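Copper chaperone CopZ (Staphylococcus aureus, PDB 6FF2) sequesters copper(I) inside the cell and carries it to the copper-exporting P-type ATPase CopA. Local coordinates at residues 44-48 against 49-53. Sequence-based numbering, arbitrary orientation.
Sequences VQYDD and SKVAV
Asp47 turns the chain here, just past the end of strand 41-46, and does so with both its backbone and its carboxylate. Its carbonyl O accepts from two amides, Lys50 N at 2.9 Å and, next along the chain, Val51 N. The side chain adds a third bond: with CG anti to the backbone N (chi1 179°), OD1 reaches forward to Ser49 N at 2.9 Å, closing an Asx turn; the N-H reaches OD1 from above the carboxylate plane.

The tight side lies beside Tyr46. Its chi1 of 68° brings the ring toward Val51, where CD2 rests 3.5 Å from Val51 CG1, the two side chains slanting past each other; farther out, Tyr46 OH is 4.0 Å from Val53 CG2 at the start of helix 53-62. Val51 continues inward onto Ile27, and Met56 of the helix also touches the Tyr46 side chain. At the ring edge a water donates to both Asp48 O and Val51 O.

The Asp47/Lys50 flank is the loose, exposed side. Lys50 crosses the Asp47 carboxylate at about a right angle, CD 3.6 Å from OD2, before NZ goes on to its salt bridge with Asp28. In this ferredoxin-like HMA fold, far from the copper site, three amides on the two polar ends of Asp47 thus set the shape of the strand-to-helix turn, while Asp48 O and Val51 O, 4.0 Å apart, are joined through their shared water.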
ATOM      1  N   VAL A  44      -8.434 -17.076  -6.645  1.00 11.70           N
ATOM      2  CA  VAL A  44      -7.735 -17.920  -5.662  1.00 12.33           C
ATOM      3  C   VAL A  44      -7.856 -19.362  -6.143  1.00 11.38           C
ATOM      4  O   VAL A  44      -8.954 -19.823  -6.478  1.00 12.14           O
ATOM      5  CB  VAL A  44      -8.398 -17.768  -4.299  1.00 12.43           C
ATOM      6  CG1 VAL A  44      -7.718 -18.643  -3.291  1.00 12.18           C
ATOM      7  CG2 VAL A  44      -8.418 -16.327  -3.825  1.00 14.95           C
ATOM      8  N   GLN A  45      -6.728 -20.017  -6.234  1.00  9.58           N
ATOM      9  CA  GLN A  45      -6.639 -21.465  -6.505  1.00 10.06           C
ATOM     10  C   GLN A  45      -6.442 -22.161  -5.152  1.00 10.31           C
ATOM     11  O   GLN A  45      -5.529 -21.805  -4.372  1.00 10.29           O
ATOM     12  CB  GLN A  45      -5.472 -21.784  -7.418  1.00 10.92           C
ATOM     13  CG  GLN A  45      -5.562 -21.085  -8.767  1.00 11.90           C
ATOM     14  CD  GLN A  45      -6.566 -21.717  -9.688  1.00 14.54           C
ATOM     15  OE1 GLN A  45      -6.922 -22.895  -9.546  1.00 19.74           O
ATOM     16  NE2 GLN A  45      -6.994 -20.973 -10.654  1.00 17.21           N
ATOM     17  N   TYR A  46      -7.244 -23.190  -4.880  1.00 10.06           N
ATOM     18  CA  TYR A  46      -7.236 -23.784  -3.557  1.00 10.43           C
ATOM     19  C   TYR A  46      -7.770 -25.216  -3.564  1.00 11.53           C
ATOM     20  O   TYR A  46      -8.469 -25.602  -4.525  1.00 11.72           O
ATOM     21  CB  TYR A  46      -8.084 -22.942  -2.595  1.00 10.15           C
ATOM     22  CG  TYR A  46      -9.591 -22.945  -2.860  1.00 10.94           C
ATOM     23  CD1 TYR A  46     -10.161 -22.286  -3.919  1.00 13.09           C
ATOM     24  CD2 TYR A  46     -10.464 -23.656  -2.013  1.00 12.29           C
ATOM     25  CE1 TYR A  46     -11.531 -22.278  -4.151  1.00 13.35           C
ATOM     26  CE2 TYR A  46     -11.829 -23.668  -2.237  1.00 11.93           C
ATOM     27  CZ  TYR A  46     -12.377 -22.972  -3.315  1.00 13.32           C
ATOM     28  OH  TYR A  46     -13.697 -22.979  -3.512  1.00 15.70           O
ATOM     29  N   ASP A  47      -7.453 -25.934  -2.484  1.00 11.80           N
ATOM     30  CA  ASP A  47      -7.964 -27.294  -2.256  1.00 10.39           C
ATOM     31  C   ASP A  47      -9.252 -27.113  -1.447  1.00 10.31           C
ATOM     32  O   ASP A  47      -9.172 -26.701  -0.271  1.00 11.95           O
ATOM     33  CB  ASP A  47      -6.936 -28.107  -1.491  1.00 11.82           C
ATOM     34  CG  ASP A  47      -7.402 -29.551  -1.183  1.00 11.38           C
ATOM     35  OD1 ASP A  47      -8.617 -29.794  -1.305  1.00 14.27           O
ATOM     36  OD2 ASP A  47      -6.527 -30.337  -0.804  1.00 14.39           O
ATOM     37  N   ASP A  48     -10.389 -27.374  -2.071  1.00 12.06           N
ATOM     38  CA  ASP A  48     -11.704 -27.112  -1.474  1.00 12.10           C
ATOM     39  C   ASP A  48     -12.034 -28.136  -0.375  1.00 11.23           C
ATOM     40  O   ASP A  48     -13.028 -27.953   0.343  1.00 14.19           O
ATOM     41  CB  ASP A  48     -12.834 -26.980  -2.474  1.00 14.66           C
ATOM     42  CG  ASP A  48     -13.199 -28.297  -3.144  1.00 16.10           C
ATOM     43  OD1 ASP A  48     -12.407 -29.243  -3.150  1.00 19.96           O
ATOM     44  OD2 ASP A  48     -14.265 -28.372  -3.747  1.00 22.39           O
ATOM     45  N   SER A  49     -11.171 -29.116  -0.145  1.00 12.14           N
ATOM     46  CA  SER A  49     -11.326 -29.975   1.026  1.00 13.12           C
ATOM     47  C   SER A  49     -10.694 -29.358   2.234  1.00 13.87           C
ATOM     48  O   SER A  49     -11.012 -29.736   3.380  1.00 17.35           O
ATOM     49  CB  SER A  49     -10.714 -31.344   0.796  1.00 14.96           C
ATOM     50  OG  SER A  49     -11.564 -32.058  -0.037  1.00 20.67           O
ATOM     51  N   LYS A  50      -9.805 -28.359   2.044  1.00 12.59           N
ATOM     52  CA  LYS A  50      -9.003 -27.815   3.150  1.00 14.34           C
ATOM     53  C   LYS A  50      -9.403 -26.417   3.557  1.00 15.69           C
ATOM     54  O   LYS A  50      -9.358 -26.090   4.737  1.00 20.27           O
ATOM     55  CB  LYS A  50      -7.563 -27.779   2.775  1.00 15.74           C
ATOM     56  CG  LYS A  50      -6.977 -29.139   2.766  1.00 19.10           C
ATOM     57  CD  LYS A  50      -5.504 -29.111   2.425  1.00 23.03           C
ATOM     58  CE  LYS A  50      -4.656 -28.275   3.376  1.00 26.14           C
ATOM     59  NZ  LYS A  50      -3.240 -28.460   2.926  1.00 30.47           N
ATOM     60  N   VAL A  51      -9.853 -25.623   2.600  1.00 11.87           N
ATOM     61  CA  VAL A  51     -10.122 -24.201   2.891  1.00 12.46           C
ATOM     62  C   VAL A  51     -11.472 -23.817   2.379  1.00 14.33           C
ATOM     63  O   VAL A  51     -11.901 -24.247   1.316  1.00 13.76           O
ATOM     64  CB  VAL A  51      -8.947 -23.303   2.433  1.00 18.87           C
ATOM     65  CG1 VAL A  51      -8.686 -23.410   1.016  1.00 19.57           C
ATOM     66  CG2 VAL A  51      -9.254 -21.848   2.764  1.00 18.26           C
ATOM     67  N   ALA A  52     -12.197 -23.033   3.213  1.00 13.96           N
ATOM     68  CA  ALA A  52     -13.459 -22.484   2.845  1.00 13.83           C
ATOM     69  C   ALA A  52     -13.360 -21.039   2.310  1.00 12.85           C
ATOM     70  O   ALA A  52     -12.467 -20.305   2.738  1.00 14.00           O
ATOM     71  CB  ALA A  52     -14.378 -22.470   4.084  1.00 15.52           C
ATOM     72  N   VAL A  53     -14.318 -20.641   1.476  1.00 13.28           N
ATOM     73  CA  VAL A  53     -14.302 -19.294   0.985  1.00 13.33           C
ATOM     74  C   VAL A  53     -14.447 -18.289   2.160  1.00 13.07           C
ATOM     75  O   VAL A  53     -13.893 -17.202   2.114  1.00 13.84           O
ATOM     76  CB  VAL A  53     -15.372 -19.120  -0.094  1.00 15.88           C
ATOM     77  CG1 VAL A  53     -15.518 -17.655  -0.477  1.00 16.23           C
ATOM     78  CG2 VAL A  53     -14.942 -19.938  -1.309  1.00 15.27           C
TER
HETATM   79  O   HOH W   1     -14.223 -25.378   0.448  1.00 18.16           O